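Local coordinates for beta-lactamase inhibitory protein BLIP-I (Streptomyces exfoliatus, PDB 3GMV) that inhibits beta-lactamases, probably by binding directly to the enzyme through protein-protein contacts, at residues D38-F43 with G53-T58; E9-G14 with W64-E69. One frame throughout, in Å; residues are numbered along the deposited sequence.

Overall arrangement
Both contacts belong to the first half of one antiparallel sheet in an alpha/beta sandwich, and their centres lie about 8 Å apart. Along the chain the order is 9-14, 38-43, 53-58, 64-69, with contact 1 falling wholly between the two halves of contact 2. Contact 1 is the hairpin of strands 40-43 and 52-57; contact 2 sets the end of helix 5-10 and the turn after it on strand 63-69, the next strand of the sheet. Backbone atoms G54 N and R67 O, 2.8 Å apart, probably bond the two regions directly. T58 and W64, one from each contact, adjoin where strand 52-57 ends and strand 63-69 begins, and with P113 line the pocket of a tris(hydroxyethyl)aminomethane molecule.

Contact 1: D38-F43 with G53-T58; sequences DSILCF and GGFSFT. With TAM (tris(hydroxyethyl)aminomethane), chain B.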
loop_
_atom_site.group_PDB
_atom_site.type_symbol
_atom_site.label_atom_id
_atom_site.label_comp_id
_atom_site.label_asym_id
_atom_site.label_seq_id
_atom_site.Cartn_x
_atom_site.Cartn_y
_atom_site.Cartn_z
ATOM N N ASP A 38 -16.077 9.761 2.448
ATOM C CA ASP A 38 -16.693 8.583 3.069
ATOM C C ASP A 38 -15.643 7.594 3.615
ATOM O O ASP A 38 -15.986 6.628 4.309
ATOM C CB ASP A 38 -17.579 7.850 2.062
ATOM C CG ASP A 38 -18.857 8.628 1.726
ATOM O OD1 ASP A 38 -19.159 9.615 2.398
ATOM O OD2 ASP A 38 -19.545 8.229 0.781
ATOM N N SER A 39 -14.373 7.822 3.286
ATOM C CA SER A 39 -13.307 6.884 3.641
ATOM C C SER A 39 -12.823 7.047 5.086
ATOM O O SER A 39 -13.370 7.845 5.845
ATOM C CB SER A 39 -12.160 7.029 2.645
ATOM O OG SER A 39 -12.623 6.649 1.326
ATOM N N ILE A 40 -11.824 6.260 5.484
ATOM C CA ILE A 40 -11.234 6.429 6.812
ATOM C C ILE A 40 -9.763 6.582 6.613
ATOM O O ILE A 40 -9.189 5.860 5.796
ATOM C CB ILE A 40 -11.474 5.138 7.676
ATOM C CG1 ILE A 40 -12.975 4.984 7.986
ATOM C CG2 ILE A 40 -10.675 5.211 8.971
ATOM C CD1 ILE A 40 -13.368 3.636 8.629
ATOM N N LEU A 41 -9.118 7.436 7.410
ATOM C CA LEU A 41 -7.662 7.560 7.363
ATOM C C LEU A 41 -7.182 7.529 8.810
ATOM O O LEU A 41 -7.753 8.223 9.664
ATOM C CB LEU A 41 -7.296 8.918 6.755
ATOM C CG LEU A 41 -5.831 9.275 6.513
ATOM C CD1 LEU A 41 -5.234 8.295 5.540
ATOM C CD2 LEU A 41 -5.752 10.706 5.939
ATOM N N CYS A 42 -6.168 6.715 9.086
ATOM C CA CYS A 42 -5.617 6.584 10.448
ATOM C C CYS A 42 -4.102 6.791 10.362
ATOM O O CYS A 42 -3.442 6.195 9.520
ATOM C CB CYS A 42 -5.907 5.193 11.035
ATOM S SG CYS A 42 -7.656 4.623 10.926
ATOM N N PHE A 43 -3.564 7.629 11.246
ATOM C CA PHE A 43 -2.120 7.918 11.301
ATOM C C PHE A 43 -1.512 7.237 12.519
ATOM O O PHE A 43 -2.140 7.178 13.558
ATOM C CB PHE A 43 -1.881 9.431 11.382
ATOM C CG PHE A 43 -2.073 10.161 10.075
ATOM C CD1 PHE A 43 -1.054 10.228 9.140
ATOM C CD2 PHE A 43 -3.283 10.800 9.789
ATOM C CE1 PHE A 43 -1.223 10.909 7.937
ATOM C CE2 PHE A 43 -3.460 11.481 8.588
ATOM C CZ PHE A 43 -2.428 11.534 7.659
ATOM N N GLY A 53 -2.706 4.538 7.331
ATOM C CA GLY A 53 -3.474 3.620 6.479
ATOM C C GLY A 53 -4.738 4.348 6.023
ATOM O O GLY A 53 -5.342 5.122 6.791
ATOM N N GLY A 54 -5.159 4.106 4.781
ATOM C CA GLY A 54 -6.415 4.674 4.266
ATOM C C GLY A 54 -7.299 3.526 3.798
ATOM O O GLY A 54 -6.799 2.546 3.212
ATOM N N PHE A 55 -8.600 3.621 4.058
ATOM C CA PHE A 55 -9.518 2.528 3.784
ATOM C C PHE A 55 -10.732 3.091 3.064
ATOM O O PHE A 55 -11.333 4.059 3.537
ATOM C CB PHE A 55 -9.939 1.916 5.136
ATOM C CG PHE A 55 -8.770 1.525 5.946
ATOM C CD1 PHE A 55 -8.018 0.409 5.578
ATOM C CD2 PHE A 55 -8.318 2.339 6.973
ATOM C CE1 PHE A 55 -6.871 0.055 6.299
ATOM C CE2 PHE A 55 -7.181 1.990 7.718
ATOM C CZ PHE A 55 -6.438 0.856 7.386
ATOM N N SER A 56 -11.113 2.475 1.952
ATOM C CA SER A 56 -12.279 2.955 1.198
ATOM C C SER A 56 -13.302 1.861 1.045
ATOM O O SER A 56 -12.948 0.663 1.043
ATOM C CB SER A 56 -11.864 3.500 -0.164
ATOM O OG SER A 56 -11.057 4.662 0.030
ATOM N N PHE A 57 -14.563 2.278 0.944
ATOM C CA PHE A 57 -15.718 1.372 1.036
ATOM C C PHE A 57 -16.631 1.416 -0.182
ATOM O O PHE A 57 -16.764 2.441 -0.804
ATOM C CB PHE A 57 -16.516 1.727 2.287
ATOM C CG PHE A 57 -15.701 1.579 3.529
ATOM C CD1 PHE A 57 -14.886 2.618 3.979
ATOM C CD2 PHE A 57 -15.631 0.352 4.150
ATOM C CE1 PHE A 57 -14.080 2.453 5.099
ATOM C CE2 PHE A 57 -14.840 0.176 5.289
ATOM C CZ PHE A 57 -14.059 1.200 5.755
ATOM N N THR A 58 -17.279 0.293 -0.503
ATOM C CA THR A 58 -18.232 0.283 -1.616
ATOM C C THR A 58 -19.534 0.984 -1.190
ATOM O O THR A 58 -19.746 1.355 -0.030
ATOM C CB THR A 58 -18.608 -1.155 -2.012
ATOM O OG1 THR A 58 -19.271 -1.729 -0.888
ATOM C CG2 THR A 58 -17.384 -2.002 -2.348
HETATM C C TAM B . -15.318 1.158 -6.673
HETATM C C1 TAM B . -14.190 1.923 -7.332
HETATM C C2 TAM B . -16.152 0.417 -7.715
HETATM C C3 TAM B . -16.190 2.119 -5.892
HETATM C C4 TAM B . -13.166 0.966 -7.921
HETATM C C5 TAM B . -15.294 -0.113 -8.862
HETATM C C6 TAM B . -17.146 1.373 -4.967
HETATM N N TAM B . -14.743 0.196 -5.743
HETATM O O4 TAM B . -12.093 1.743 -8.485
HETATM O O5 TAM B . -15.700 0.488 -10.109
HETATM O O6 TAM B . -17.067 -0.037 -5.201
HETATM O O HOH W 1 -15.082 5.052 1.037
#
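Four backbone hydrogen bonds tie I40 to F55 and C42 to G53. I40 N reaches F55 O at 3.0 Å, in the carbonyl plane, and F55 N returns to I40 O; C42 N to G53 O is the straightest of the four, with 169° at the hydrogen, and G53 N answers to C42 O at 2.8 Å. Between these two pairs, L41 and G54 form a non-hydrogen-bonded pair, where the CA-H groups of L41 and G54 point to G53 O and I40 O.

The side-chain polar contact sits beyond the strand pairing, where the hydroxyls of S39 and S56 meet, OG to OG, at 2.8 Å. Each OG lies anti to its own carbonyl carbon (chi1 near -65° in both), which brings the two together. A water also bonded to S39 OG accepts from F57 N.

This is a beta hairpin of strands 40-43 and 52-57, antiparallel at 167°, with strand 30-31 on its outer side, where the C30-C42 disulfide fastens it.

Apolar packing lies on the face that carries I40, C42 and F55, against helix 17-24. C42 SG stands at the edge of the F55 ring, near its plane and 5.5 Å from the centroid, a sulfur-aromatic contact. I40 CD1 meets F57 CE1 at 3.8 Å, the two side chains crossing at a slant, while its CG2 branch approaches F55 CD2. On the other face L41 CD1 comes to 3.4 Å from G53 O. At the far end T58 CG2 lies 3.5 Å from O6 of the bound tris(hydroxyethyl)aminomethane.

Contact 2: E9-G14 with W64-E69; sequences EQIQFG and WSKRNE. With TAM (tris(hydroxyethyl)aminomethane), chain B.
The turn leaving helix 5-10 packs against sheet strand 63-69, with K66 reaching across to the helix end and the F13 ring set against the backbone of W64 and S65. K66 NZ donates to I11 O at 2.8 Å, tilted 25° from the carbonyl plane; Y8 O, three residues earlier, takes a second bond from the same ammonium, so two backbone carbonyls at the helix C-terminus grip it. A bend at chi3 (61°) turns the end of the lysine chain to reach them.

On the way the aliphatic part of K66 passes the face of the F13 ring, where CD lies 4.2 Å from the centroid in a CH-pi contact; the ammonium is farther from this ring, at most weakly attracted, and has a cation-pi partner in Y8. The same ring has S65 N at its edge and brings CE1 to 3.4 Å from W64 O.

The W64 side chain leaves the strand away from segment 9-14. TAM N stands 3.2 Å above the centre of its indole, and S65 CB lies against the opposite face, toward the rim. W64 and S65 both face S56, forming a classic beta bulge in the antiparallel sheet.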
loop_
_atom_site.group_PDB
_atom_site.type_symbol
_atom_site.label_atom_id
_atom_site.label_comp_id
_atom_site.label_asym_id
_atom_site.label_seq_id
_atom_site.Cartn_x
_atom_site.Cartn_y
_atom_site.Cartn_z
ATOM N N GLU A 9 -3.043 -4.915 9.192
ATOM C CA GLU A 9 -3.153 -6.321 8.787
ATOM C C GLU A 9 -4.435 -7.011 9.278
ATOM O O GLU A 9 -4.928 -7.917 8.615
ATOM C CB GLU A 9 -1.891 -7.095 9.220
ATOM C CG GLU A 9 -0.605 -6.474 8.616
ATOM C CD GLU A 9 0.673 -6.844 9.388
ATOM O OE1 GLU A 9 0.617 -7.712 10.291
ATOM O OE2 GLU A 9 1.725 -6.249 9.096
ATOM N N GLN A 10 -4.950 -6.603 10.434
ATOM C CA GLN A 10 -6.173 -7.176 10.983
ATOM C C GLN A 10 -7.379 -6.745 10.133
ATOM O O GLN A 10 -8.413 -7.421 10.145
ATOM C CB GLN A 10 -6.369 -6.691 12.422
ATOM C CG GLN A 10 -5.400 -7.367 13.376
ATOM C CD GLN A 10 -5.208 -6.613 14.651
ATOM O OE1 GLN A 10 -6.084 -5.879 15.089
ATOM N NE2 GLN A 10 -4.041 -6.797 15.269
ATOM N N ILE A 11 -7.242 -5.601 9.458
ATOM C CA ILE A 11 -8.316 -5.033 8.618
ATOM C C ILE A 11 -8.330 -5.802 7.299
ATOM O O ILE A 11 -7.274 -5.987 6.689
ATOM C CB ILE A 11 -8.106 -3.521 8.410
ATOM C CG1 ILE A 11 -8.466 -2.818 9.728
ATOM C CG2 ILE A 11 -9.010 -2.973 7.296
ATOM C CD1 ILE A 11 -7.873 -1.395 9.890
ATOM N N GLN A 12 -9.518 -6.266 6.890
ATOM C CA GLN A 12 -9.647 -7.195 5.785
ATOM C C GLN A 12 -10.731 -6.793 4.799
ATOM O O GLN A 12 -11.757 -6.200 5.178
ATOM C CB GLN A 12 -9.973 -8.594 6.342
ATOM C CG GLN A 12 -8.729 -9.239 6.998
ATOM C CD GLN A 12 -9.042 -10.442 7.802
ATOM O OE1 GLN A 12 -8.933 -10.415 9.048
ATOM N NE2 GLN A 12 -9.420 -11.517 7.136
ATOM N N PHE A 13 -10.538 -7.155 3.539
ATOM C CA PHE A 13 -11.540 -6.772 2.537
ATOM C C PHE A 13 -12.911 -7.352 2.874
ATOM O O PHE A 13 -13.033 -8.505 3.358
ATOM C CB PHE A 13 -11.081 -7.186 1.137
ATOM C CG PHE A 13 -9.799 -6.491 0.738
ATOM C CD1 PHE A 13 -9.791 -5.121 0.453
ATOM C CD2 PHE A 13 -8.602 -7.191 0.740
ATOM C CE1 PHE A 13 -8.604 -4.472 0.145
ATOM C CE2 PHE A 13 -7.406 -6.536 0.431
ATOM C CZ PHE A 13 -7.414 -5.189 0.135
ATOM N N GLY A 14 -13.934 -6.536 2.633
ATOM C CA GLY A 14 -15.314 -6.911 2.943
ATOM C C GLY A 14 -15.791 -6.397 4.294
ATOM O O GLY A 14 -17.017 -6.331 4.544
ATOM N N TRP A 64 -13.095 -2.216 0.121
ATOM C CA TRP A 64 -12.558 -2.752 -1.125
ATOM C C TRP A 64 -11.103 -2.312 -1.323
ATOM O O TRP A 64 -10.405 -2.851 -2.187
ATOM C CB TRP A 64 -13.411 -2.291 -2.338
ATOM C CG TRP A 64 -13.326 -0.824 -2.597
ATOM C CD1 TRP A 64 -14.095 0.158 -2.018
ATOM C CD2 TRP A 64 -12.416 -0.148 -3.469
ATOM N NE1 TRP A 64 -13.714 1.394 -2.469
ATOM C CE2 TRP A 64 -12.685 1.238 -3.363
ATOM C CE3 TRP A 64 -11.397 -0.576 -4.325
ATOM C CZ2 TRP A 64 -11.964 2.206 -4.071
ATOM C CZ3 TRP A 64 -10.684 0.403 -5.054
ATOM C CH2 TRP A 64 -10.974 1.764 -4.913
ATOM N N SER A 65 -10.640 -1.325 -0.557
ATOM C CA SER A 65 -9.305 -0.781 -0.807
ATOM C C SER A 65 -8.556 -0.471 0.502
ATOM O O SER A 65 -9.113 0.158 1.393
ATOM C CB SER A 65 -9.424 0.516 -1.609
ATOM O OG SER A 65 -8.126 1.083 -1.808
ATOM N N LYS A 66 -7.297 -0.906 0.571
ATOM C CA LYS A 66 -6.377 -0.519 1.617
ATOM C C LYS A 66 -5.175 0.146 0.988
ATOM O O LYS A 66 -4.646 -0.354 -0.013
ATOM C CB LYS A 66 -5.875 -1.765 2.373
ATOM C CG LYS A 66 -7.000 -2.536 3.072
ATOM C CD LYS A 66 -6.569 -3.909 3.615
ATOM C CE LYS A 66 -5.482 -3.800 4.657
ATOM N NZ LYS A 66 -5.116 -5.170 5.127
ATOM N N ARG A 67 -4.698 1.218 1.609
ATOM C CA ARG A 67 -3.473 1.860 1.137
ATOM C C ARG A 67 -2.714 2.317 2.369
ATOM O O ARG A 67 -3.309 2.501 3.454
ATOM C CB ARG A 67 -3.782 3.052 0.199
ATOM C CG ARG A 67 -4.525 4.240 0.852
ATOM C CD ARG A 67 -5.095 5.190 -0.218
ATOM N NE ARG A 67 -5.836 6.298 0.387
ATOM C CZ ARG A 67 -5.306 7.482 0.685
ATOM N NH1 ARG A 67 -4.024 7.729 0.451
ATOM N NH2 ARG A 67 -6.061 8.427 1.221
ATOM N N ASN A 68 -1.410 2.504 2.213
ATOM C CA ASN A 68 -0.636 3.074 3.296
ATOM C C ASN A 68 0.640 3.681 2.760
ATOM O O ASN A 68 1.084 3.382 1.629
ATOM C CB ASN A 68 -0.301 1.999 4.332
ATOM C CG ASN A 68 0.895 1.150 3.919
ATOM O OD1 ASN A 68 2.049 1.544 4.146
ATOM N ND2 ASN A 68 0.631 -0.048 3.369
ATOM N N GLU A 69 1.224 4.565 3.558
ATOM C CA GLU A 69 2.614 4.931 3.343
ATOM C C GLU A 69 3.332 4.796 4.659
ATOM O O GLU A 69 2.818 5.191 5.714
ATOM C CB GLU A 69 2.753 6.351 2.809
ATOM C CG GLU A 69 2.339 6.462 1.341
ATOM C CD GLU A 69 2.623 7.835 0.792
ATOM O OE1 GLU A 69 1.761 8.710 0.963
ATOM O OE2 GLU A 69 3.708 8.040 0.207
HETATM C C TAM B . -15.318 1.158 -6.673
HETATM C C1 TAM B . -14.190 1.923 -7.332
HETATM C C2 TAM B . -16.152 0.417 -7.715
HETATM C C3 TAM B . -16.190 2.119 -5.892
HETATM C C4 TAM B . -13.166 0.966 -7.921
HETATM C C5 TAM B . -15.294 -0.113 -8.862
HETATM C C6 TAM B . -17.146 1.373 -4.967
HETATM N N TAM B . -14.743 0.196 -5.743
HETATM O O4 TAM B . -12.093 1.743 -8.485
HETATM O O5 TAM B . -15.700 0.488 -10.109
HETATM O O6 TAM B . -17.067 -0.037 -5.201
#